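Local coordinates for protein beta-galactosidase (PDB 4CU9) that hydrolyses beta-galactosides as a whole enzyme and, through the calcium-bound module described here, probably binds galactose-containing carbohydrate, at residues His32-Val35 with Asp36-Asn39; Asp42-Glu45 with Asn46-Trp49; Tyr114-Tyr117 with Gln118-Ser122. One frame throughout, in Å; residues are numbered along the deposited sequence. Where two conformers were deposited one is given.

Contact 1. Residues His32-Val35 with Asp36-Asn39. With CA (calcium ion), chain C.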
loop_
_atom_site.group_PDB
_atom_site.type_symbol
_atom_site.label_atom_id
_atom_site.label_comp_id
_atom_site.label_asym_id
_atom_site.label_seq_id
_atom_site.Cartn_x
_atom_site.Cartn_y
_atom_site.Cartn_z
ATOM N N HIS A 32 -12.729 0.928 -12.092
ATOM C CA HIS A 32 -13.277 0.665 -10.776
ATOM C C HIS A 32 -12.233 0.400 -9.677
ATOM O O HIS A 32 -12.603 0.028 -8.578
ATOM C CB HIS A 32 -14.210 -0.530 -10.889
ATOM C CG HIS A 32 -15.315 -0.307 -11.871
ATOM N ND1 HIS A 32 -16.331 0.594 -11.635
ATOM C CD2 HIS A 32 -15.527 -0.804 -13.112
ATOM C CE1 HIS A 32 -17.141 0.625 -12.682
ATOM N NE2 HIS A 32 -16.675 -0.218 -13.589
ATOM N N ASP A 33 -10.954 0.611 -9.942
ATOM C CA ASP A 33 -9.933 0.370 -8.908
ATOM C C ASP A 33 -9.915 1.556 -7.960
ATOM O O ASP A 33 -10.066 2.701 -8.393
ATOM C CB ASP A 33 -8.548 0.195 -9.523
ATOM C CG ASP A 33 -8.484 -0.915 -10.555
ATOM O OD1 ASP A 33 -9.275 -1.885 -10.486
ATOM O OD2 ASP A 33 -7.562 -0.836 -11.375
ATOM N N ARG A 34 -9.756 1.291 -6.672
ATOM C CA ARG A 34 -9.766 2.334 -5.654
ATOM C C ARG A 34 -8.800 1.946 -4.546
ATOM O O ARG A 34 -8.780 0.794 -4.102
ATOM C CB ARG A 34 -11.165 2.501 -5.020
ATOM C CG ARG A 34 -12.303 2.898 -5.957
ATOM C CD ARG A 34 -12.093 4.285 -6.570
ATOM N NE ARG A 34 -13.197 4.657 -7.496
ATOM C CZ ARG A 34 -13.194 4.514 -8.825
ATOM N NH1 ARG A 34 -12.135 4.024 -9.501
ATOM N NH2 ARG A 34 -14.270 4.905 -9.509
ATOM N N VAL A 35 -8.017 2.911 -4.084
ATOM C CA VAL A 35 -7.068 2.644 -3.005
ATOM C C VAL A 35 -7.815 2.366 -1.688
ATOM O O VAL A 35 -7.344 1.642 -0.825
ATOM C CB VAL A 35 -6.080 3.791 -2.825
ATOM C CG1 VAL A 35 -6.748 4.999 -2.156
ATOM C CG2 VAL A 35 -4.892 3.343 -2.023
ATOM N N ASP A 36 -8.998 2.936 -1.541
ATOM C CA ASP A 36 -9.783 2.714 -0.343
ATOM C C ASP A 36 -10.229 1.265 -0.211
ATOM O O ASP A 36 -10.607 0.862 0.860
ATOM C CB ASP A 36 -10.980 3.674 -0.319
ATOM C CG ASP A 36 -10.557 5.114 0.058
ATOM O OD1 ASP A 36 -9.899 5.310 1.111
ATOM O OD2 ASP A 36 -10.891 6.073 -0.677
ATOM N N TYR A 37 -10.164 0.470 -1.281
ATOM C CA TYR A 37 -10.469 -0.946 -1.179
ATOM C C TYR A 37 -9.379 -1.735 -0.449
ATOM O O TYR A 37 -9.624 -2.880 -0.065
ATOM C CB TYR A 37 -10.699 -1.578 -2.554
ATOM C CG TYR A 37 -11.899 -1.060 -3.306
ATOM C CD1 TYR A 37 -13.010 -0.597 -2.631
ATOM C CD2 TYR A 37 -11.924 -1.039 -4.697
ATOM C CE1 TYR A 37 -14.127 -0.105 -3.304
ATOM C CE2 TYR A 37 -13.056 -0.580 -5.386
ATOM C CZ TYR A 37 -14.149 -0.111 -4.675
ATOM O OH TYR A 37 -15.299 0.393 -5.296
ATOM N N LEU A 38 -8.213 -1.116 -0.224
ATOM C CA LEU A 38 -7.120 -1.755 0.494
ATOM C C LEU A 38 -7.405 -2.056 1.966
ATOM O O LEU A 38 -6.865 -3.027 2.499
ATOM C CB LEU A 38 -5.864 -0.906 0.485
ATOM C CG LEU A 38 -5.041 -0.836 -0.798
ATOM C CD1 LEU A 38 -3.814 0.012 -0.531
ATOM C CD2 LEU A 38 -4.612 -2.208 -1.246
ATOM N N ASN A 39 -8.202 -1.222 2.619
ATOM C CA ASN A 39 -8.490 -1.455 4.045
ATOM C C ASN A 39 -9.944 -1.452 4.421
ATOM O O ASN A 39 -10.298 -0.981 5.500
ATOM C CB ASN A 39 -7.703 -0.471 4.922
ATOM C CG ASN A 39 -8.163 0.959 4.753
ATOM O OD1 ASN A 39 -8.712 1.304 3.727
ATOM N ND2 ASN A 39 -7.935 1.798 5.766
HETATM CA CA CA C . -10.414 -4.921 0.428
HETATM O O HOH W 1 -11.663 -5.230 -1.493
#
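The packing of Arg34 against the ring of Tyr37 belongs to a tight 3-10 turn in the long loop between strands 18-21 and 49-50 of a galactose-binding-like beta-sandwich module, and it is a local contact next to a bound calcium ion, probably structural. Two successive i to i+3 backbone bonds set the turn: Tyr37 N gives its hydrogen to Arg34 O at 3.2 Å, and Leu38 N does the same to Val35 O at 3.0 Å.

This winding brings Arg34 and Tyr37 alongside each other, pointing the same way. Arg34 CB sits over one face of the aromatic ring, 3.7 Å from the Tyr37 centroid and 18° off the normal, a CH-pi contact. CG, set anti to the carbonyl carbon (chi1 -61°), also follows the ring, Arg34 CG reaching Tyr37 CE2 at 3.6 Å; the chain bends only beyond it. Further out, the guanidinium runs nearly parallel to the phenol, and Arg34 NH1 donates to Asp33 O at 2.7 Å; the same nitrogen also bonds to Ser31 O, which fixes the far end of the chain. At the rim of the phenol, close to its plane, His32 O approaches Tyr37 CE2 to 3.3 Å. The ring is thereby bounded on one face and at one edge.

Toward the core, Val35 and Leu38 cross at an angle, Val35 CG2 meeting Leu38 CD1 at 3.8 Å, and both pack on Trp49 and Ala19. The same turn also serves the metal: the carbonyl of Tyr37 joins Asp40, Asp42, Ile177, Glu178 and a water in holding it, with Tyr37 O lying 2.2 Å from the calcium ion.

Contact 2. Residues Asp42-Glu45 with Asn46-Trp49. With CA (calcium ion), chain C.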
loop_
_atom_site.group_PDB
_atom_site.type_symbol
_atom_site.label_atom_id
_atom_site.label_comp_id
_atom_site.label_asym_id
_atom_site.label_seq_id
_atom_site.Cartn_x
_atom_site.Cartn_y
_atom_site.Cartn_z
ATOM N N ASP A 42 -12.983 -6.048 3.026
ATOM C CA ASP A 42 -13.606 -6.841 1.989
ATOM C C ASP A 42 -12.510 -7.548 1.193
ATOM O O ASP A 42 -11.468 -6.968 0.921
ATOM C CB ASP A 42 -14.480 -5.956 1.085
ATOM C CG ASP A 42 -14.861 -6.639 -0.205
ATOM O OD1 ASP A 42 -15.888 -7.341 -0.225
ATOM O OD2 ASP A 42 -14.096 -6.527 -1.201
ATOM N N HIS A 43 -12.763 -8.802 0.826
ATOM C CA HIS A 43 -11.817 -9.577 0.044
ATOM C C HIS A 43 -12.393 -10.005 -1.305
ATOM O O HIS A 43 -11.971 -10.989 -1.852
ATOM C CB HIS A 43 -11.279 -10.757 0.860
ATOM C CG HIS A 43 -10.443 -10.334 2.030
ATOM N ND1 HIS A 43 -9.061 -10.317 2.004
ATOM C CD2 HIS A 43 -10.795 -9.892 3.259
ATOM C CE1 HIS A 43 -8.601 -9.878 3.163
ATOM N NE2 HIS A 43 -9.633 -9.610 3.944
ATOM N N SER A 44 -13.314 -9.213 -1.865
ATOM C CA SER A 44 -13.848 -9.477 -3.189
ATOM C C SER A 44 -12.793 -9.139 -4.246
ATOM O O SER A 44 -12.197 -8.058 -4.215
ATOM C CB SER A 44 -15.088 -8.602 -3.462
ATOM O OG SER A 44 -16.028 -8.682 -2.401
ATOM N N GLU A 45 -12.614 -10.032 -5.208
ATOM C CA GLU A 45 -11.700 -9.819 -6.335
ATOM C C GLU A 45 -12.061 -8.619 -7.185
ATOM O O GLU A 45 -11.187 -8.043 -7.852
ATOM C CB GLU A 45 -11.604 -11.091 -7.207
ATOM C CG GLU A 45 -11.101 -12.275 -6.409
ATOM C CD GLU A 45 -10.718 -13.484 -7.241
ATOM O OE1 GLU A 45 -10.925 -13.487 -8.472
ATOM O OE2 GLU A 45 -10.208 -14.449 -6.631
ATOM N N ASN A 46 -13.323 -8.216 -7.136
ATOM C CA ASN A 46 -13.800 -7.094 -7.938
ATOM C C ASN A 46 -13.685 -5.733 -7.262
ATOM O O ASN A 46 -14.069 -4.725 -7.849
ATOM C CB ASN A 46 -15.241 -7.359 -8.372
ATOM C CG ASN A 46 -15.329 -8.448 -9.423
ATOM O OD1 ASN A 46 -16.046 -9.431 -9.262
ATOM N ND2 ASN A 46 -14.577 -8.281 -10.505
ATOM N N ARG A 47 -13.150 -5.710 -6.038
ATOM C CA ARG A 47 -12.845 -4.471 -5.340
ATOM C C ARG A 47 -11.357 -4.451 -5.026
ATOM O O ARG A 47 -10.922 -4.890 -3.964
ATOM C CB ARG A 47 -13.658 -4.359 -4.066
ATOM C CG ARG A 47 -15.162 -4.217 -4.287
ATOM C CD ARG A 47 -15.935 -4.382 -2.990
ATOM N NE ARG A 47 -15.544 -3.410 -1.941
ATOM C CZ ARG A 47 -16.113 -2.210 -1.765
ATOM N NH1 ARG A 47 -17.092 -1.798 -2.564
ATOM N NH2 ARG A 47 -15.711 -1.414 -0.776
ATOM N N ARG A 48 -10.566 -3.948 -5.955
ATOM C CA ARG A 48 -9.119 -3.957 -5.771
ATOM C C ARG A 48 -8.511 -2.578 -6.006
ATOM O O ARG A 48 -9.120 -1.710 -6.630
ATOM C CB ARG A 48 -8.487 -4.974 -6.703
ATOM C CG ARG A 48 -8.782 -4.674 -8.154
ATOM C CD ARG A 48 -8.761 -5.905 -8.992
ATOM N NE ARG A 48 -9.028 -5.541 -10.384
ATOM C CZ ARG A 48 -10.066 -5.963 -11.104
ATOM N NH1 ARG A 48 -10.961 -6.794 -10.612
ATOM N NH2 ARG A 48 -10.188 -5.559 -12.349
ATOM N N TRP A 49 -7.347 -2.377 -5.419
ATOM C CA TRP A 49 -6.477 -1.300 -5.784
ATOM C C TRP A 49 -5.505 -1.835 -6.827
ATOM O O TRP A 49 -4.984 -2.937 -6.717
ATOM C CB TRP A 49 -5.704 -0.780 -4.566
ATOM C CG TRP A 49 -4.583 0.103 -4.984
ATOM C CD1 TRP A 49 -4.659 1.421 -5.295
ATOM C CD2 TRP A 49 -3.248 -0.286 -5.198
ATOM N NE1 TRP A 49 -3.424 1.892 -5.660
ATOM C CE2 TRP A 49 -2.538 0.858 -5.614
ATOM C CE3 TRP A 49 -2.550 -1.495 -5.037
ATOM C CZ2 TRP A 49 -1.186 0.826 -5.898
ATOM C CZ3 TRP A 49 -1.218 -1.523 -5.316
ATOM C CH2 TRP A 49 -0.542 -0.375 -5.760
HETATM CA CA CA C . -10.414 -4.921 0.428
HETATM O O HOH W 1 -11.663 -5.230 -1.493
#
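From Ser44 to Arg47 the backbone folds through a type I beta turn, closed by the bond from Arg47 N to Ser44 O at 3.1 Å. An Asx turn leads into it, the two sharing Ser44, whose N donates to Asp42 OD2 from above the carboxylate plane. Both turns belong to the surface loop that helps enclose the calcium of this galactose-binding-like fold.

Asp42 organises the side chains. Its CG lies anti to the backbone N (chi1 165°), which brings OD2 to the edge of the Arg47 guanidinium, near its plane. Asp42 OD1 accepts a hydrogen bond from Ser44 OG at 2.6 Å through its syn lone pair. Asp42 OD2 serves Ser44 N, the metal-bound water and, as a rather long salt bridge, Arg47 NE at 3.5 Å. Carboxylate and guanidinium planes stand 81° apart, so the two groups cross instead of forming a flat paired-bond bridge; Arg47 CD comes even closer to Asp42 OD2, at 3.3 Å. The principal ionic partner of Arg47 is Asp40, which its NH2 engages.

Across the turn, Arg48 reaches back with an extended chain, and Arg48 NH1 donates to Glu45 O at 3.0 Å. That oxygen lies in the guanidinium plane, at its edge, and the bond ties the middle of the turn to the residue following it.

The water joins turn and metal. It donates to Asp42 OD2 at 2.8 Å and to Arg47 O at 2.6 Å while its oxygen binds the calcium, to which Asp42 O is also coordinated at 2.4 Å.

Contact 3. Residues Tyr114-Tyr117 with Gln118-Ser122. With EDO (1,2-ethanediol), chain D.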
loop_
_atom_site.group_PDB
_atom_site.type_symbol
_atom_site.label_atom_id
_atom_site.label_comp_id
_atom_site.label_asym_id
_atom_site.label_seq_id
_atom_site.Cartn_x
_atom_site.Cartn_y
_atom_site.Cartn_z
ATOM N N TYR A 114 -4.645 11.288 -2.103
ATOM C CA TYR A 114 -4.047 10.190 -1.354
ATOM C C TYR A 114 -3.882 8.915 -2.202
ATOM O O TYR A 114 -3.086 8.071 -1.849
ATOM C CB TYR A 114 -4.809 9.922 -0.058
ATOM C CG TYR A 114 -6.254 9.579 -0.228
ATOM C CD1 TYR A 114 -6.638 8.289 -0.571
ATOM C CD2 TYR A 114 -7.262 10.534 -0.015
ATOM C CE1 TYR A 114 -7.956 7.930 -0.697
ATOM C CE2 TYR A 114 -8.595 10.175 -0.122
ATOM C CZ TYR A 114 -8.936 8.880 -0.482
ATOM O OH TYR A 114 -10.251 8.497 -0.597
ATOM N N SER A 115 -4.568 8.814 -3.329
ATOM C CA SER A 115 -4.403 7.652 -4.240
ATOM C C SER A 115 -3.368 7.873 -5.327
ATOM O O SER A 115 -2.997 6.938 -6.048
ATOM C CB SER A 115 -5.726 7.307 -4.906
ATOM O OG SER A 115 -6.016 8.255 -5.924
ATOM N N ASN A 116 -2.898 9.109 -5.465
ATOM C CA ASN A 116 -1.990 9.460 -6.528
ATOM C C ASN A 116 -1.045 10.573 -6.077
ATOM O O ASN A 116 -0.884 11.590 -6.758
ATOM C CB ASN A 116 -2.773 9.882 -7.767
ATOM C CG ASN A 116 -3.172 8.726 -8.618
ATOM O OD1 ASN A 116 -2.339 8.110 -9.233
ATOM N ND2 ASN A 116 -4.468 8.412 -8.653
ATOM N N TYR A 117 -0.367 10.347 -4.947
ATOM C CA TYR A 117 0.440 11.415 -4.398
ATOM C C TYR A 117 1.613 11.745 -5.276
ATOM O O TYR A 117 2.048 12.897 -5.284
ATOM C CB TYR A 117 0.850 11.189 -2.947
ATOM C CG TYR A 117 1.844 10.109 -2.666
ATOM C CD1 TYR A 117 3.184 10.224 -3.068
ATOM C CD2 TYR A 117 1.454 8.977 -1.987
ATOM C CE1 TYR A 117 4.114 9.220 -2.782
ATOM C CE2 TYR A 117 2.366 7.979 -1.712
ATOM C CZ TYR A 117 3.693 8.105 -2.102
ATOM O OH TYR A 117 4.576 7.091 -1.819
ATOM N N GLN A 118 2.134 10.771 -6.027
ATOM C CA GLN A 118 3.348 11.059 -6.798
ATOM C C GLN A 118 3.122 12.090 -7.889
ATOM O O GLN A 118 3.911 13.038 -8.022
ATOM C CB GLN A 118 3.980 9.810 -7.386
ATOM C CG GLN A 118 5.407 10.067 -7.789
ATOM C CD GLN A 118 6.227 8.809 -7.792
ATOM O OE1 GLN A 118 6.007 7.930 -8.608
ATOM N NE2 GLN A 118 7.156 8.719 -6.880
ATOM N N ALA A 119 2.037 11.920 -8.638
ATOM C CA ALA A 119 1.679 12.784 -9.773
ATOM C C ALA A 119 0.980 14.053 -9.319
ATOM O O ALA A 119 1.189 15.127 -9.878
ATOM C CB ALA A 119 0.767 12.044 -10.725
ATOM N N TYR A 120 0.154 13.929 -8.293
ATOM C CA TYR A 120 -0.765 15.003 -7.983
ATOM C C TYR A 120 -0.490 15.743 -6.706
ATOM O O TYR A 120 -1.079 16.793 -6.466
ATOM C CB TYR A 120 -2.176 14.457 -7.957
ATOM C CG TYR A 120 -2.651 14.053 -9.322
ATOM C CD1 TYR A 120 -2.511 14.905 -10.432
ATOM C CD2 TYR A 120 -3.233 12.823 -9.518
ATOM C CE1 TYR A 120 -2.967 14.521 -11.687
ATOM C CE2 TYR A 120 -3.671 12.428 -10.757
ATOM C CZ TYR A 120 -3.551 13.273 -11.833
ATOM O OH TYR A 120 -4.012 12.828 -13.046
ATOM N N GLU A 121 0.413 15.217 -5.893
ATOM C CA GLU A 121 0.773 15.886 -4.679
ATOM C C GLU A 121 2.251 15.613 -4.341
ATOM O O GLU A 121 2.555 15.215 -3.223
ATOM C CB GLU A 121 -0.171 15.473 -3.568
ATOM C CG GLU A 121 -0.270 16.544 -2.492
ATOM C CD GLU A 121 -1.451 16.384 -1.561
ATOM O OE1 GLU A 121 -2.512 15.900 -2.012
ATOM O OE2 GLU A 121 -1.317 16.773 -0.385
ATOM N N SER A 122 3.139 15.870 -5.330
ATOM C CA SER A 122 4.564 15.553 -5.221
ATOM C C SER A 122 5.268 16.272 -4.077
ATOM O O SER A 122 6.307 15.840 -3.649
ATOM C CB SER A 122 5.325 15.851 -6.552
ATOM O OG SER A 122 5.307 17.231 -6.811
HETATM C C1 EDO D . 7.975 7.705 -3.311
HETATM O O1 EDO D . 6.833 6.856 -3.067
HETATM C C2 EDO D . 8.934 7.877 -2.126
HETATM O O2 EDO D . 9.753 6.718 -1.989
HETATM O O HOH W 2 0.710 9.337 -9.017
#
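Asn116, at the N-cap of a short helix in a loop of the galactose-binding-like beta-sandwich, meets Tyr120 one turn on. Among backbone bonds, the clearest joins these two: Tyr120 N donates to Asn116 O at 3.0 Å.

The apolar contact joins the same residues. Their side chains run side by side, and Asn116 CB touches the edge of the Tyr120 ring, 3.5 Å from Tyr120 CD2, with the amide turned 78° from the ring plane.

Polar bonds then concern the start of the helix. Despite its position, the Asn116 side chain makes no capping bond. Instead a water spans the gap, accepting from Ala119 N at 2.9 Å and donating to Asn116 OD1 at 3.3 Å. Thr24 N is another donor to that OD1.

Ligand contact falls to Tyr117. Its CG lies between backbone N and carbonyl carbon (chi1 70°), and Tyr117 OH shares a hydrogen bond of 2.6 Å with O1 of an ethanediol, probably a crystallisation component, that Arg162 also holds.

The helix, residues 117-120, follows the loop that leaves strand 97-103. It is pinned to the chain after strand 18-21 by a backbone bond between Gln118 and Ser22, and the Tyr117 side chain packs on Phe20 of that strand.

Contacts 1 and 2 lie in series on one loop, their centres about 8 Å apart, and contribute to the same metal site: Tyr37 and Asp42 each give it a carbonyl, and one metal-bound water belongs to both. They also touch directly, through a probable hydrogen bond from Arg34 N to Arg48 O at 3.1 Å and packing of Tyr37 CE1 on Arg47 NH2 at 3.3 Å. Contact 3, its centre about 15 Å from that of contact 1, joins through Asp36 OD2 and Tyr114 OH, 2.5 Å apart and probably hydrogen-bonded. Contact 2 does not touch contact 3; their nearest atoms are about 5 Å apart. Residues 32-39 thus touch both the 42-49 turns and the chain just before the short helix.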